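Local coordinates for uncharacterized protein (Bacteroides ovatus, PDB 3P02) that is of unknown function, with an N-terminal DUF4973 region of the E-set (immunoglobulin-like) clan and a C-terminal BT_3044-like region rich in beta strand, at residues 54-59 against 95-100; 80-85 against 119-124. All coordinates share one frame; numbering follows the deposited sequence. Where two conformers were deposited one is given.

Contact 1: residues 54-59 against 95-100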
ATOM      1  N   ASP A  54     -24.815 -29.699   4.868  1.00 26.79           N
ATOM      2  CA  ASP A  54     -23.949 -28.854   4.025  1.00 24.80           C
ATOM      3  C   ASP A  54     -24.420 -27.412   4.111  1.00 27.36           C
ATOM      4  O   ASP A  54     -25.629 -27.157   4.197  1.00 27.93           O
ATOM      5  CB  ASP A  54     -23.940 -29.323   2.567  1.00 25.81           C
ATOM      6  CG  ASP A  54     -23.150 -30.583   2.268  1.00 26.73           C
ATOM      7  OD1 ASP A  54     -22.667 -31.241   3.232  1.00 24.69           O
ATOM      8  OD2 ASP A  54     -23.039 -30.933   1.088  1.00 31.07           O
ATOM      9  N   ARG A  55     -23.473 -26.473   4.153  1.00 20.71           N
ATOM     10  CA  ARG A  55     -23.800 -25.048   4.275  1.00 19.85           C
ATOM     11  C   ARG A  55     -23.622 -24.364   2.948  1.00 23.86           C
ATOM     12  O   ARG A  55     -22.546 -24.478   2.372  1.00 23.08           O
ATOM     13  CB  ARG A  55     -22.890 -24.351   5.328  1.00 18.50           C
ATOM     14  CG  ARG A  55     -22.752 -25.064   6.691  1.00 25.70           C
ATOM     15  CD  ARG A  55     -24.014 -25.046   7.542  1.00 28.40           C
ATOM     16  NE  ARG A  55     -24.144 -23.767   8.252  1.00 32.05           N
ATOM     17  CZ  ARG A  55     -23.690 -23.533   9.481  1.00 39.98           C
ATOM     18  NH1 ARG A  55     -23.091 -24.495  10.169  1.00 31.87           N
ATOM     19  NH2 ARG A  55     -23.850 -22.340  10.036  1.00 26.24           N
ATOM     20  N   LEU A  56     -24.646 -23.642   2.459  1.00 22.48           N
ATOM     21  CA  LEU A  56     -24.473 -22.845   1.248  1.00 23.61           C
ATOM     22  C   LEU A  56     -24.250 -21.394   1.704  1.00 24.72           C
ATOM     23  O   LEU A  56     -25.132 -20.726   2.250  1.00 23.98           O
ATOM     24  CB  LEU A  56     -25.615 -23.002   0.236  1.00 25.35           C
ATOM     25  CG  LEU A  56     -25.415 -22.317  -1.141  1.00 31.52           C
ATOM     26  CD1 LEU A  56     -24.184 -22.860  -1.890  1.00 32.00           C
ATOM     27  CD2 LEU A  56     -26.653 -22.491  -2.016  1.00 37.64           C
ATOM     28  N   VAL A  57     -23.013 -20.947   1.539  1.00 20.43           N
ATOM     29  CA  VAL A  57     -22.560 -19.657   2.025  1.00 20.20           C
ATOM     30  C   VAL A  57     -22.520 -18.642   0.903  1.00 20.66           C
ATOM     31  O   VAL A  57     -22.134 -18.998  -0.212  1.00 19.66           O
ATOM     32  CB  VAL A  57     -21.148 -19.869   2.641  1.00 25.77           C
ATOM     33  CG1 VAL A  57     -20.706 -18.647   3.395  1.00 26.32           C
ATOM     34  CG2 VAL A  57     -21.148 -21.081   3.579  1.00 25.97           C
ATOM     35  N   SER A  58     -22.953 -17.398   1.197  1.00 14.89           N
ATOM     36  CA  SER A  58     -22.909 -16.320   0.213  0.50 13.99           C
ATOM     37  C   SER A  58     -21.939 -15.241   0.662  1.00 17.05           C
ATOM     38  O   SER A  58     -21.788 -14.995   1.866  1.00 17.49           O
ATOM     39  CB  SER A  58     -24.292 -15.725  -0.045  0.50 18.12           C
ATOM     40  OG  SER A  58     -24.690 -14.783   0.931  0.50 27.68           O
ATOM     41  N   PHE A  59     -21.273 -14.628  -0.309  1.00 12.64           N
ATOM     42  CA  PHE A  59     -20.303 -13.556  -0.072  1.00 13.36           C
ATOM     43  C   PHE A  59     -20.706 -12.385  -0.903  1.00 20.99           C
ATOM     44  O   PHE A  59     -21.013 -12.541  -2.090  1.00 21.69           O
ATOM     45  CB  PHE A  59     -18.891 -14.008  -0.453  1.00 14.40           C
ATOM     46  CG  PHE A  59     -18.464 -15.275   0.235  1.00 16.24           C
ATOM     47  CD1 PHE A  59     -17.975 -15.245   1.535  1.00 19.20           C
ATOM     48  CD2 PHE A  59     -18.509 -16.492  -0.428  1.00 17.83           C
ATOM     49  CE1 PHE A  59     -17.540 -16.416   2.158  1.00 20.10           C
ATOM     50  CE2 PHE A  59     -18.113 -17.668   0.211  1.00 21.98           C
ATOM     51  CZ  PHE A  59     -17.634 -17.623   1.502  1.00 20.36           C
ATOM     52  N   GLU A  95     -20.770 -17.552  -4.090  1.00 18.59           N
ATOM     53  CA  GLU A  95     -21.234 -18.675  -3.285  1.00 18.43           C
ATOM     54  C   GLU A  95     -20.216 -19.773  -3.184  1.00 21.21           C
ATOM     55  O   GLU A  95     -19.406 -19.974  -4.085  1.00 20.89           O
ATOM     56  CB  GLU A  95     -22.527 -19.281  -3.860  1.00 20.67           C
ATOM     57  CG  GLU A  95     -23.754 -18.415  -3.644  1.00 30.65           C
ATOM     58  CD  GLU A  95     -25.017 -18.972  -4.268  1.00 51.13           C
ATOM     59  OE1 GLU A  95     -24.932 -20.006  -4.970  1.00 42.76           O
ATOM     60  OE2 GLU A  95     -26.095 -18.378  -4.048  1.00 47.97           O
ATOM     61  N   LEU A  96     -20.324 -20.523  -2.075  1.00 19.54           N
ATOM     62  CA  LEU A  96     -19.478 -21.663  -1.729  0.50 19.69           C
ATOM     63  C   LEU A  96     -20.264 -22.643  -0.893  1.00 21.69           C
ATOM     64  O   LEU A  96     -21.052 -22.219  -0.037  1.00 20.06           O
ATOM     65  CB  LEU A  96     -18.260 -21.181  -0.907  0.50 19.97           C
ATOM     66  CG  LEU A  96     -16.903 -20.983  -1.597  0.50 25.69           C
ATOM     67  CD1 LEU A  96     -16.824 -19.665  -2.299  0.50 25.86           C
ATOM     68  CD2 LEU A  96     -15.804 -20.933  -0.565  0.50 27.62           C
ATOM     69  N   THR A  97     -20.026 -23.938  -1.098  1.00 18.03           N
ATOM     70  CA  THR A  97     -20.625 -24.970  -0.275  1.00 16.75           C
ATOM     71  C   THR A  97     -19.558 -25.428   0.712  1.00 21.81           C
ATOM     72  O   THR A  97     -18.417 -25.713   0.308  1.00 22.47           O
ATOM     73  CB  THR A  97     -21.166 -26.128  -1.120  1.00 20.86           C
ATOM     74  OG1 THR A  97     -22.300 -25.646  -1.838  1.00 20.67           O
ATOM     75  CG2 THR A  97     -21.581 -27.322  -0.246  1.00 21.68           C
ATOM     76  N   ILE A  98     -19.896 -25.412   2.013  1.00 16.94           N
ATOM     77  CA  ILE A  98     -19.016 -25.944   3.041  1.00 16.10           C
ATOM     78  C   ILE A  98     -19.625 -27.288   3.445  1.00 21.07           C
ATOM     79  O   ILE A  98     -20.712 -27.308   4.026  1.00 20.13           O
ATOM     80  CB  ILE A  98     -18.786 -25.010   4.258  1.00 18.18           C
ATOM     81  CG1 ILE A  98     -18.319 -23.602   3.834  1.00 18.47           C
ATOM     82  CG2 ILE A  98     -17.802 -25.669   5.246  1.00 19.57           C
ATOM     83  CD1 ILE A  98     -18.263 -22.590   5.031  1.00 18.85           C
ATOM     84  N   PRO A  99     -18.982 -28.420   3.099  1.00 19.70           N
ATOM     85  CA  PRO A  99     -19.563 -29.733   3.449  1.00 19.38           C
ATOM     86  C   PRO A  99     -19.741 -29.949   4.949  1.00 23.77           C
ATOM     87  O   PRO A  99     -18.970 -29.424   5.753  1.00 22.98           O
ATOM     88  CB  PRO A  99     -18.535 -30.730   2.899  1.00 21.32           C
ATOM     89  CG  PRO A  99     -17.779 -29.981   1.856  1.00 25.08           C
ATOM     90  CD  PRO A  99     -17.698 -28.572   2.381  1.00 20.04           C
ATOM     91  N   ALA A 100     -20.745 -30.779   5.326  1.00 22.10           N
ATOM     92  CA  ALA A 100     -20.948 -31.149   6.724  1.00 22.25           C
ATOM     93  C   ALA A 100     -19.662 -31.815   7.231  1.00 26.58           C
ATOM     94  O   ALA A 100     -19.004 -32.527   6.469  1.00 26.47           O
ATOM     95  CB  ALA A 100     -22.123 -32.121   6.825  1.00 23.49           C
TER

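Contact 2: residues 80-85 against 119-124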
ATOM      1  N   LEU A  80      -8.646  11.176   4.290  1.00 11.31           N
ATOM      2  CA  LEU A  80      -8.043   9.963   4.857  1.00 10.59           C
ATOM      3  C   LEU A  80      -8.859   8.694   4.570  1.00 14.22           C
ATOM      4  O   LEU A  80      -8.439   7.594   4.923  1.00 12.61           O
ATOM      5  CB  LEU A  80      -7.976  10.121   6.387  1.00 10.72           C
ATOM      6  CG  LEU A  80      -7.219  11.337   6.974  1.00 13.60           C
ATOM      7  CD1 LEU A  80      -7.083  11.154   8.494  1.00 13.94           C
ATOM      8  CD2 LEU A  80      -5.823  11.468   6.359  1.00 14.65           C
ATOM      9  N   TYR A  81     -10.048   8.865   4.002  1.00 10.40           N
ATOM     10  CA  TYR A  81     -10.981   7.740   3.848  1.00 10.04           C
ATOM     11  C   TYR A  81     -10.534   6.699   2.853  1.00 11.20           C
ATOM     12  O   TYR A  81      -9.951   7.010   1.797  1.00 12.32           O
ATOM     13  CB  TYR A  81     -12.349   8.248   3.403  1.00 11.98           C
ATOM     14  CG  TYR A  81     -13.180   9.006   4.421  1.00 12.21           C
ATOM     15  CD1 TYR A  81     -12.658   9.353   5.668  1.00 12.28           C
ATOM     16  CD2 TYR A  81     -14.496   9.359   4.144  1.00 14.60           C
ATOM     17  CE1 TYR A  81     -13.437  10.034   6.614  1.00 12.93           C
ATOM     18  CE2 TYR A  81     -15.261  10.079   5.057  1.00 16.44           C
ATOM     19  CZ  TYR A  81     -14.738  10.390   6.302  1.00 22.27           C
ATOM     20  OH  TYR A  81     -15.536  11.064   7.202  1.00 21.44           O
ATOM     21  N   PHE A  82     -10.908   5.454   3.168  1.00  8.92           N
ATOM     22  CA  PHE A  82     -10.759   4.353   2.225  1.00  9.81           C
ATOM     23  C   PHE A  82     -11.839   4.535   1.180  1.00 13.43           C
ATOM     24  O   PHE A  82     -12.984   4.891   1.516  1.00 14.64           O
ATOM     25  CB  PHE A  82     -10.964   2.987   2.920  1.00 12.51           C
ATOM     26  CG  PHE A  82      -9.912   2.639   3.933  1.00 14.28           C
ATOM     27  CD1 PHE A  82      -8.691   2.114   3.536  1.00 17.47           C
ATOM     28  CD2 PHE A  82     -10.164   2.780   5.293  1.00 15.86           C
ATOM     29  CE1 PHE A  82      -7.713   1.792   4.483  1.00 18.65           C
ATOM     30  CE2 PHE A  82      -9.188   2.449   6.236  1.00 18.39           C
ATOM     31  CZ  PHE A  82      -7.970   1.970   5.826  1.00 16.65           C
ATOM     32  N   ARG A  83     -11.489   4.277  -0.075  1.00 10.85           N
ATOM     33  CA  ARG A  83     -12.428   4.292  -1.189  1.00 10.08           C
ATOM     34  C   ARG A  83     -12.721   2.872  -1.568  1.00 10.88           C
ATOM     35  O   ARG A  83     -11.824   2.028  -1.495  1.00 10.25           O
ATOM     36  CB  ARG A  83     -11.809   5.032  -2.395  1.00 10.99           C
ATOM     37  CG  ARG A  83     -11.533   6.512  -2.099  1.00 18.27           C
ATOM     38  CD  ARG A  83     -10.904   7.227  -3.276  1.00 20.62           C
ATOM     39  NE  ARG A  83     -11.756   7.186  -4.472  1.00 25.32           N
ATOM     40  CZ  ARG A  83     -11.415   7.695  -5.654  1.00 39.41           C
ATOM     41  NH1 ARG A  83     -10.247   8.305  -5.810  1.00 27.26           N
ATOM     42  NH2 ARG A  83     -12.237   7.595  -6.688  1.00 22.33           N
ATOM     43  N   GLU A  84     -13.966   2.585  -1.963  1.00 10.56           N
ATOM     44  CA  GLU A  84     -14.296   1.234  -2.382  1.00  8.86           C
ATOM     45  C   GLU A  84     -13.486   0.845  -3.610  1.00 12.92           C
ATOM     46  O   GLU A  84     -13.492   1.564  -4.610  1.00 11.84           O
ATOM     47  CB  GLU A  84     -15.801   1.101  -2.655  1.00 10.71           C
ATOM     48  CG  GLU A  84     -16.198  -0.307  -3.073  1.00 12.71           C
ATOM     49  CD  GLU A  84     -17.663  -0.406  -3.467  1.00 21.50           C
ATOM     50  OE1 GLU A  84     -18.513   0.126  -2.724  1.00 17.80           O
ATOM     51  OE2 GLU A  84     -17.961  -0.995  -4.529  1.00 22.01           O
ATOM     52  N   LEU A  85     -12.821  -0.319  -3.546  1.00  8.82           N
ATOM     53  CA  LEU A  85     -12.059  -0.794  -4.687  1.00  8.82           C
ATOM     54  C   LEU A  85     -13.019  -1.090  -5.866  1.00 11.56           C
ATOM     55  O   LEU A  85     -13.936  -1.911  -5.709  1.00 10.55           O
ATOM     56  CB  LEU A  85     -11.291  -2.074  -4.285  1.00  7.67           C
ATOM     57  CG  LEU A  85     -10.427  -2.688  -5.396  1.00 10.26           C
ATOM     58  CD1 LEU A  85      -9.274  -1.747  -5.764  1.00  8.87           C
ATOM     59  CD2 LEU A  85      -9.861  -4.043  -4.964  1.00  9.36           C
ATOM     60  N   SER A 119      -2.117   6.501  -5.158  1.00  9.22           N
ATOM     61  CA  SER A 119      -2.153   7.681  -4.292  1.00  9.42           C
ATOM     62  C   SER A 119      -3.411   7.638  -3.376  1.00 12.83           C
ATOM     63  O   SER A 119      -3.553   8.448  -2.446  1.00 11.82           O
ATOM     64  CB  SER A 119      -2.154   8.977  -5.111  1.00 12.40           C
ATOM     65  OG  SER A 119      -3.393   9.160  -5.783  1.00 14.67           O
ATOM     66  N   GLN A 120      -4.340   6.700  -3.673  1.00  9.94           N
ATOM     67  CA  GLN A 120      -5.593   6.536  -2.946  1.00  9.88           C
ATOM     68  C   GLN A 120      -5.565   5.283  -2.110  1.00 12.65           C
ATOM     69  O   GLN A 120      -4.857   4.350  -2.469  1.00 12.10           O
ATOM     70  CB  GLN A 120      -6.756   6.443  -3.941  1.00 11.05           C
ATOM     71  CG  GLN A 120      -6.761   7.567  -4.980  1.00 12.14           C
ATOM     72  CD  GLN A 120      -7.010   8.903  -4.340  1.00 22.67           C
ATOM     73  OE1 GLN A 120      -8.092   9.137  -3.788  1.00 21.30           O
ATOM     74  NE2 GLN A 120      -5.990   9.797  -4.345  1.00 12.49           N
ATOM     75  N   LYS A 121      -6.313   5.256  -0.995  1.00 11.33           N
ATOM     76  CA  LYS A 121      -6.401   4.055  -0.143  1.00 10.24           C
ATOM     77  C   LYS A 121      -7.640   3.301  -0.572  1.00 12.46           C
ATOM     78  O   LYS A 121      -8.740   3.835  -0.424  1.00 13.92           O
ATOM     79  CB  LYS A 121      -6.494   4.417   1.365  1.00 13.53           C
ATOM     80  CG  LYS A 121      -5.203   4.981   1.931  1.00 25.10           C
ATOM     81  CD  LYS A 121      -5.171   5.023   3.471  1.00 28.73           C
ATOM     82  CE  LYS A 121      -6.293   5.865   4.016  1.00 22.80           C
ATOM     83  NZ  LYS A 121      -6.056   6.317   5.421  1.00 14.30           N
ATOM     84  N   TRP A 122      -7.477   2.104  -1.122  1.00 10.01           N
ATOM     85  CA  TRP A 122      -8.613   1.330  -1.612  1.00 10.05           C
ATOM     86  C   TRP A 122      -8.979   0.232  -0.646  1.00 12.22           C
ATOM     87  O   TRP A 122      -8.096  -0.362  -0.008  1.00 11.47           O
ATOM     88  CB  TRP A 122      -8.267   0.719  -2.985  1.00  8.28           C
ATOM     89  CG  TRP A 122      -7.877   1.754  -3.997  1.00  9.35           C
ATOM     90  CD1 TRP A 122      -6.610   2.119  -4.357  1.00 12.11           C
ATOM     91  CD2 TRP A 122      -8.770   2.591  -4.746  1.00  8.93           C
ATOM     92  NE1 TRP A 122      -6.657   3.141  -5.280  1.00 12.73           N
ATOM     93  CE2 TRP A 122      -7.972   3.446  -5.544  1.00 12.63           C
ATOM     94  CE3 TRP A 122     -10.177   2.720  -4.799  1.00 10.02           C
ATOM     95  CZ2 TRP A 122      -8.528   4.391  -6.412  1.00 11.23           C
ATOM     96  CZ3 TRP A 122     -10.736   3.672  -5.650  1.00 10.90           C
ATOM     97  CH2 TRP A 122      -9.917   4.498  -6.440  1.00 11.66           C
ATOM     98  N   ALA A 123     -10.255  -0.110  -0.592  1.00  9.77           N
ATOM     99  CA  ALA A 123     -10.642  -1.208   0.284  1.00  9.35           C
ATOM    100  C   ALA A 123     -11.790  -1.995  -0.303  1.00 11.11           C
ATOM    101  O   ALA A 123     -12.654  -1.449  -0.975  1.00 10.96           O
ATOM    102  CB  ALA A 123     -11.008  -0.676   1.680  1.00 10.52           C
ATOM    103  N   LEU A 124     -11.817  -3.286   0.007  1.00  8.38           N
ATOM    104  CA  LEU A 124     -12.856  -4.198  -0.439  1.00  7.52           C
ATOM    105  C   LEU A 124     -13.576  -4.777   0.805  1.00 10.96           C
ATOM    106  O   LEU A 124     -12.995  -5.600   1.526  1.00 10.43           O
ATOM    107  CB  LEU A 124     -12.239  -5.316  -1.314  1.00  8.28           C
ATOM    108  CG  LEU A 124     -13.194  -6.415  -1.771  1.00 12.82           C
ATOM    109  CD1 LEU A 124     -14.364  -5.843  -2.617  1.00 13.50           C
ATOM    110  CD2 LEU A 124     -12.434  -7.526  -2.531  1.00 13.33           C
TER
HETATM  111  O   HOH W   1      -8.019   7.315  -0.526  1.00 31.69           O

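Contact 1: residues 54-59 against 95-100
Phe59 turns an edge of its ring to Leu96: CB of Leu96 lies in the ring plane, and CD1 of Leu96 comes within 3.5 Å of CE2 of Phe59 at an oblique angle, the two side chains crossing at about a right angle. On the same side of the ladder, Val57 and Ile98 meet obliquely, methyl to methyl, with CG2 of Val57 3.6 Å from CD1 of Ile98. CG1 of Ile98 sits beside its own backbone N (chi1 -53°), which carries CD1 to that methyl. Arg55 starts on this face too, but only its CB and CG stay near Ile98 O; the bent chain leads the guanidinium off to a salt bridge with Glu130. On the face of Leu56, Thr97, Ser58 and Glu95, CD1 of Leu56 rests 3.4 Å from OG1 of Thr97. Between the two faces, Arg55 with Ile98 and Val57 with Leu96 form the two antiparallel hydrogen-bonded pairs, each closed by two backbone bonds. OD1 of Asp54 takes the N-H of Ala100 at 2.9 Å, from 37° above the carboxylate plane, tying the segments just before strand 55-61 begins and just after strand 95-98 ends. The chemistry is thus two-sided: Phe59, Leu96 and Ile98 pack toward Val43 and Leu107 of the facing sheet and Val57 toward Ile13 of the same sheet, whereas Leu56, Thr97 and Glu95 form an exposed, mixed surface.

Contact 2: residues 80-85 against 119-124
Leu80 offers its carbonyl O to NZ of Lys121, 2.7 Å away in a bond that is weak by its geometry. Next, Tyr81 O is joined through a water to Lys121 N; its hydroxyl is held by Gly75 O. The Phe82 ring receives the lysine over one face: CE of Lys121 lies above it, and NZ stands 5.0 Å from the ring centroid in a cation-pi contact, while CB of Phe82 touches CB of Ala123. At Arg83 the backbone N bonds to Lys121 O and the carbonyl O accepts from Ala123 N. The Arg83 side chain runs beside Trp122 in the same direction, placing CH2 of Trp122 3.6 Å above the guanidinium centre with the two planes inclined by 40°. A bend at chi3 (60°) helps bring NH1 to OE1 of Gln120 at 3.1 Å; OE1 lies near the guanidinium plane, but NH1 stands above the amide's carbonyl plane. The amide is also fixed by a straight NE2 bond to OG of Ser119, and an alanine in place of Gln120 would probably leave the Arg83 guanidinium freer to swing off the indole. Glu84 O meets the indole edge near CE3, and Leu85 bonds through N to Ala123 O while CD1 of Leu85 packs on CB of Trp122, 3.8 Å away. This is a short parallel ladder of two bridges, Arg83 with Trp122 and Glu84 with Ala123: strand 83-84, following helix 65-74, adds to strand 122-130 in a mixed sheet, consistent with the immunoglobulin-like fold of the E-set clan.

How the contacts relate
Contacts 1 and 2 belong to one mixed sheet and do not touch: their centres are 29 Å apart and their nearest atoms about 9 Å. Strands 55-61 and 122-130 join them, running antiparallel as neighbours, with Ser58 bonded to Cys129 and Leu124 lying against Leu61. In chain order the segments alternate, 54-59, 80-85, 95-100, 119-124, so the connections between the paired segments cross in sequence. The centre of contact 1 is about 32 Å from the centre of the chain, and that of contact 2 about 10 Å, where Arg207 bonds to Ser119 O. A bound 1,2-ethanediol, probably from crystallisation, lies about 6 Å from the Ser58 side chain.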